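SusD homolog (Bacteroides thetaiotaomicron, PDB 3SGH) probably binds glycans at the outer membrane as a SusD-like lipoprotein, though its own ligand is not established. Local coordinates at residues A290-Y301 and Y374-N385. Numbering follows the deposited sequence.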
loop_
_atom_site.group_PDB
_atom_site.type_symbol
_atom_site.label_atom_id
_atom_site.label_comp_id
_atom_site.label_asym_id
_atom_site.label_seq_id
_atom_site.Cartn_x
_atom_site.Cartn_y
_atom_site.Cartn_z
ATOM N N ALA A 290 1.451 -24.796 0.485
ATOM C CA ALA A 290 2.207 -26.037 0.372
ATOM C C ALA A 290 1.993 -26.682 -0.979
ATOM O O ALA A 290 2.912 -27.258 -1.528
ATOM C CB ALA A 290 1.852 -26.997 1.503
ATOM N N GLU A 291 0.769 -26.623 -1.488
ATOM C CA GLU A 291 0.477 -27.059 -2.842
ATOM C C GLU A 291 0.431 -25.875 -3.840
ATOM O O GLU A 291 0.153 -24.722 -3.469
ATOM C CB GLU A 291 -0.837 -27.846 -2.859
ATOM C CG GLU A 291 -2.138 -27.055 -3.029
ATOM C CD GLU A 291 -2.442 -26.026 -1.917
ATOM O OE1 GLU A 291 -1.871 -26.141 -0.785
ATOM O OE2 GLU A 291 -3.323 -25.154 -2.172
ATOM N N ILE A 292 0.726 -26.156 -5.105
ATOM C CA ILE A 292 0.645 -25.103 -6.170
ATOM C C ILE A 292 -0.762 -24.494 -6.107
ATOM O O ILE A 292 -1.737 -25.223 -6.067
ATOM C CB ILE A 292 0.901 -25.723 -7.578
ATOM C CG1 ILE A 292 2.362 -26.142 -7.707
ATOM C CG2 ILE A 292 0.512 -24.775 -8.656
ATOM C CD1 ILE A 292 2.660 -27.113 -8.843
ATOM N N PRO A 293 -0.884 -23.157 -6.095
ATOM C CA PRO A 293 -2.178 -22.500 -5.932
ATOM C C PRO A 293 -3.019 -22.746 -7.188
ATOM O O PRO A 293 -2.507 -22.585 -8.278
ATOM C CB PRO A 293 -1.815 -21.009 -5.789
ATOM C CG PRO A 293 -0.433 -20.960 -5.436
ATOM C CD PRO A 293 0.204 -22.179 -6.072
ATOM N N GLU A 294 -4.260 -23.172 -6.995
ATOM C CA GLU A 294 -5.247 -23.422 -8.046
ATOM C C GLU A 294 -6.529 -22.638 -7.804
ATOM O O GLU A 294 -7.149 -22.756 -6.718
ATOM C CB GLU A 294 -5.595 -24.906 -8.132
ATOM C CG GLU A 294 -4.491 -25.755 -8.694
ATOM C CD GLU A 294 -4.241 -25.515 -10.162
ATOM O OE1 GLU A 294 -5.082 -24.870 -10.835
ATOM O OE2 GLU A 294 -3.179 -25.983 -10.634
ATOM N N PRO A 295 -6.990 -21.893 -8.821
ATOM C CA PRO A 295 -8.199 -21.099 -8.628
ATOM C C PRO A 295 -9.431 -21.869 -8.157
ATOM O O PRO A 295 -10.133 -21.382 -7.302
ATOM C CB PRO A 295 -8.445 -20.479 -10.003
ATOM C CG PRO A 295 -7.120 -20.392 -10.613
ATOM C CD PRO A 295 -6.384 -21.634 -10.146
ATOM N N THR A 296 -9.710 -23.027 -8.747
ATOM C CA THR A 296 -10.938 -23.734 -8.417
ATOM C C THR A 296 -10.918 -24.303 -6.994
ATOM O O THR A 296 -11.965 -24.370 -6.339
ATOM C CB THR A 296 -11.221 -24.858 -9.419
ATOM O OG1 THR A 296 -10.145 -25.814 -9.351
ATOM C CG2 THR A 296 -11.335 -24.277 -10.838
ATOM N N VAL A 297 -9.736 -24.651 -6.516
ATOM C CA VAL A 297 -9.547 -25.193 -5.156
ATOM C C VAL A 297 -9.988 -24.181 -4.083
ATOM O O VAL A 297 -10.612 -24.564 -3.094
ATOM C CB VAL A 297 -8.063 -25.636 -4.962
ATOM C CG1 VAL A 297 -7.720 -25.900 -3.520
ATOM C CG2 VAL A 297 -7.798 -26.892 -5.865
ATOM N N TYR A 298 -9.684 -22.902 -4.333
ATOM C CA TYR A 298 -9.917 -21.834 -3.387
ATOM C C TYR A 298 -11.157 -20.995 -3.695
ATOM O O TYR A 298 -11.424 -19.975 -3.059
ATOM C CB TYR A 298 -8.655 -20.992 -3.270
ATOM C CG TYR A 298 -7.524 -21.733 -2.542
ATOM C CD1 TYR A 298 -7.693 -22.179 -1.213
ATOM C CD2 TYR A 298 -6.317 -21.977 -3.159
ATOM C CE1 TYR A 298 -6.659 -22.856 -0.542
ATOM C CE2 TYR A 298 -5.265 -22.663 -2.485
ATOM C CZ TYR A 298 -5.459 -23.084 -1.166
ATOM O OH TYR A 298 -4.398 -23.714 -0.489
ATOM N N ALA A 299 -11.965 -21.450 -4.641
ATOM C CA ALA A 299 -13.095 -20.656 -5.114
ATOM C C ALA A 299 -14.067 -20.277 -3.991
ATOM O O ALA A 299 -14.638 -19.192 -4.010
ATOM C CB ALA A 299 -13.845 -21.396 -6.291
ATOM N N ASN A 300 -14.274 -21.168 -3.026
ATOM C CA ASN A 300 -15.249 -20.950 -1.957
ATOM C C ASN A 300 -14.674 -20.571 -0.581
ATOM O O ASN A 300 -15.396 -20.600 0.415
ATOM C CB ASN A 300 -16.150 -22.186 -1.843
ATOM C CG ASN A 300 -16.792 -22.538 -3.153
ATOM O OD1 ASN A 300 -17.292 -21.664 -3.843
ATOM N ND2 ASN A 300 -16.768 -23.811 -3.515
ATOM N N TYR A 301 -13.396 -20.194 -0.542
ATOM C CA TYR A 301 -12.833 -19.570 0.610
ATOM C C TYR A 301 -13.328 -18.110 0.700
ATOM O O TYR A 301 -13.959 -17.620 -0.234
ATOM C CB TYR A 301 -11.291 -19.654 0.573
ATOM C CG TYR A 301 -10.713 -21.029 0.921
ATOM C CD1 TYR A 301 -11.125 -22.194 0.231
ATOM C CD2 TYR A 301 -9.679 -21.166 1.888
ATOM C CE1 TYR A 301 -10.593 -23.449 0.519
ATOM C CE2 TYR A 301 -9.128 -22.414 2.149
ATOM C CZ TYR A 301 -9.596 -23.546 1.470
ATOM O OH TYR A 301 -9.079 -24.776 1.718
ATOM N N TYR A 374 -3.709 -20.034 12.016
ATOM C CA TYR A 374 -4.412 -20.347 10.801
ATOM C C TYR A 374 -4.484 -21.846 10.624
ATOM O O TYR A 374 -3.468 -22.514 10.763
ATOM C CB TYR A 374 -3.636 -19.777 9.619
ATOM C CG TYR A 374 -4.235 -20.184 8.301
ATOM C CD1 TYR A 374 -5.470 -19.693 7.899
ATOM C CD2 TYR A 374 -3.555 -21.031 7.443
ATOM C CE1 TYR A 374 -6.027 -20.081 6.698
ATOM C CE2 TYR A 374 -4.102 -21.410 6.221
ATOM C CZ TYR A 374 -5.343 -20.921 5.857
ATOM O OH TYR A 374 -5.898 -21.293 4.663
ATOM N N VAL A 375 -5.671 -22.351 10.304
ATOM C CA VAL A 375 -5.841 -23.749 9.901
ATOM C C VAL A 375 -6.531 -23.759 8.556
ATOM O O VAL A 375 -7.418 -22.928 8.276
ATOM C CB VAL A 375 -6.626 -24.593 10.926
ATOM C CG1 VAL A 375 -5.772 -24.836 12.206
ATOM C CG2 VAL A 375 -7.947 -23.946 11.268
ATOM N N ASP A 376 -6.111 -24.695 7.713
ATOM C CA ASP A 376 -6.728 -24.917 6.433
ATOM C C ASP A 376 -7.313 -26.316 6.389
ATOM O O ASP A 376 -6.641 -27.282 5.992
ATOM C CB ASP A 376 -5.747 -24.695 5.316
ATOM C CG ASP A 376 -6.418 -24.756 3.930
ATOM O OD1 ASP A 376 -7.652 -25.088 3.850
ATOM O OD2 ASP A 376 -5.717 -24.493 2.910
ATOM N N ASN A 377 -8.562 -26.417 6.850
ATOM C CA ASN A 377 -9.282 -27.670 6.949
ATOM C C ASN A 377 -10.405 -27.779 5.930
ATOM O O ASN A 377 -11.089 -28.795 5.890
ATOM C CB ASN A 377 -9.924 -27.782 8.347
ATOM C CG ASN A 377 -8.908 -27.982 9.414
ATOM O OD1 ASN A 377 -7.845 -28.621 9.191
ATOM N ND2 ASN A 377 -9.159 -27.377 10.566
ATOM N N LEU A 378 -10.616 -26.746 5.120
ATOM C CA LEU A 378 -11.794 -26.728 4.241
ATOM C C LEU A 378 -11.678 -27.763 3.128
ATOM O O LEU A 378 -12.690 -28.369 2.723
ATOM C CB LEU A 378 -12.006 -25.314 3.652
ATOM C CG LEU A 378 -12.225 -24.170 4.645
ATOM C CD1 LEU A 378 -12.567 -22.915 3.836
ATOM C CD2 LEU A 378 -13.310 -24.507 5.692
ATOM N N ILE A 379 -10.463 -27.929 2.622
ATOM C CA ILE A 379 -10.142 -28.899 1.570
ATOM C C ILE A 379 -9.187 -29.909 2.222
ATOM O O ILE A 379 -8.279 -29.532 2.953
ATOM C CB ILE A 379 -9.443 -28.223 0.360
ATOM C CG1 ILE A 379 -10.341 -27.179 -0.342
ATOM C CG2 ILE A 379 -8.938 -29.270 -0.661
ATOM C CD1 ILE A 379 -11.406 -27.752 -1.258
ATOM N N ALA A 380 -9.382 -31.194 1.930
ATOM C CA ALA A 380 -8.571 -32.245 2.509
ATOM C C ALA A 380 -7.118 -32.147 2.039
ATOM O O ALA A 380 -6.812 -31.741 0.912
ATOM C CB ALA A 380 -9.155 -33.649 2.168
ATOM N N GLY A 381 -6.223 -32.539 2.917
ATOM C CA GLY A 381 -4.806 -32.592 2.559
ATOM C C GLY A 381 -4.135 -31.221 2.523
ATOM O O GLY A 381 -3.106 -31.066 1.881
ATOM N N HIS A 382 -4.699 -30.229 3.224
ATOM C CA HIS A 382 -4.157 -28.862 3.194
ATOM C C HIS A 382 -3.484 -28.436 4.499
ATOM O O HIS A 382 -3.169 -27.236 4.663
ATOM C CB HIS A 382 -5.249 -27.829 2.869
ATOM C CG HIS A 382 -5.489 -27.616 1.403
ATOM N ND1 HIS A 382 -5.830 -26.381 0.888
ATOM C CD2 HIS A 382 -5.491 -28.476 0.351
ATOM C CE1 HIS A 382 -5.994 -26.486 -0.424
ATOM N NE2 HIS A 382 -5.751 -27.737 -0.783
ATOM N N THR A 383 -3.316 -29.361 5.456
ATOM C CA THR A 383 -2.762 -28.961 6.759
ATOM C C THR A 383 -1.315 -28.477 6.712
ATOM O O THR A 383 -0.867 -27.879 7.672
ATOM C CB THR A 383 -2.906 -30.024 7.862
ATOM O OG1 THR A 383 -2.012 -31.113 7.587
ATOM C CG2 THR A 383 -4.356 -30.482 7.980
ATOM N N GLY A 384 -0.613 -28.692 5.607
ATOM C CA GLY A 384 0.699 -28.096 5.382
ATOM C C GLY A 384 0.644 -26.579 5.199
ATOM O O GLY A 384 1.686 -25.910 5.236
ATOM N N ASN A 385 -0.578 -26.040 5.064
ATOM C CA ASN A 385 -0.802 -24.613 5.043
ATOM C C ASN A 385 -1.007 -24.008 6.420
ATOM O O ASN A 385 -1.015 -22.782 6.549
ATOM C CB ASN A 385 -2.009 -24.277 4.144
ATOM C CG ASN A 385 -1.733 -24.589 2.712
ATOM O OD1 ASN A 385 -0.613 -24.363 2.241
ATOM N ND2 ASN A 385 -2.717 -25.056 2.004
HETATM O O HOH W 1 -1.556 -28.505 0.493
HETATM O O HOH W 2 -4.505 -22.091 1.930
#
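Tyr301 reaches from 290-301 to Leu378 and Asp376 of 374-385 and can be followed outward from CB. Its chi1 of -76° sets CG anti to the carbonyl carbon, and the ring then lies between Tyr298 CD1 on one face and Leu378 CD1 on the other. Leu378 CD1 stands 3.6 Å from the centroid of the Tyr301 ring and 2° off the normal, which defines a CH-pi contact. Along the rim, Tyr301 CE1 meets Ile379 CG1 at 3.8 Å, while Tyr301 CZ rests against Leu378 CB. At the tip, Tyr301 OH donates to Asp376 OD1 over 2.6 Å, on the syn lone pair, with ring and carboxylate planes nearly perpendicular at 85°. Asp376 OD2 accepts from His382 ND1 and Asn385 ND2, both arriving from the same face of the carboxylate, and from water 2, which also donates to Tyr298 OH. An alanine in place of Asp376 would probably leave the Tyr301 hydroxyl and His382 ND1 without their acceptor and the imidazole freer to turn. Asn385 ND2 also donates to Glu291 OE1 at 3.1 Å, and Asn385 OD1 accepts from Ala290 N at 2.7 Å. The Glu291 carboxylate lies stacked over one face of the His382 ring, and Glu291 OE2 accepts a very short 2.5 Å bond from Tyr298 OH. This partly buried polar network, built on a His-carboxylate hydrogen bond, joins two long loops at the periphery of the helical SusD-like fold.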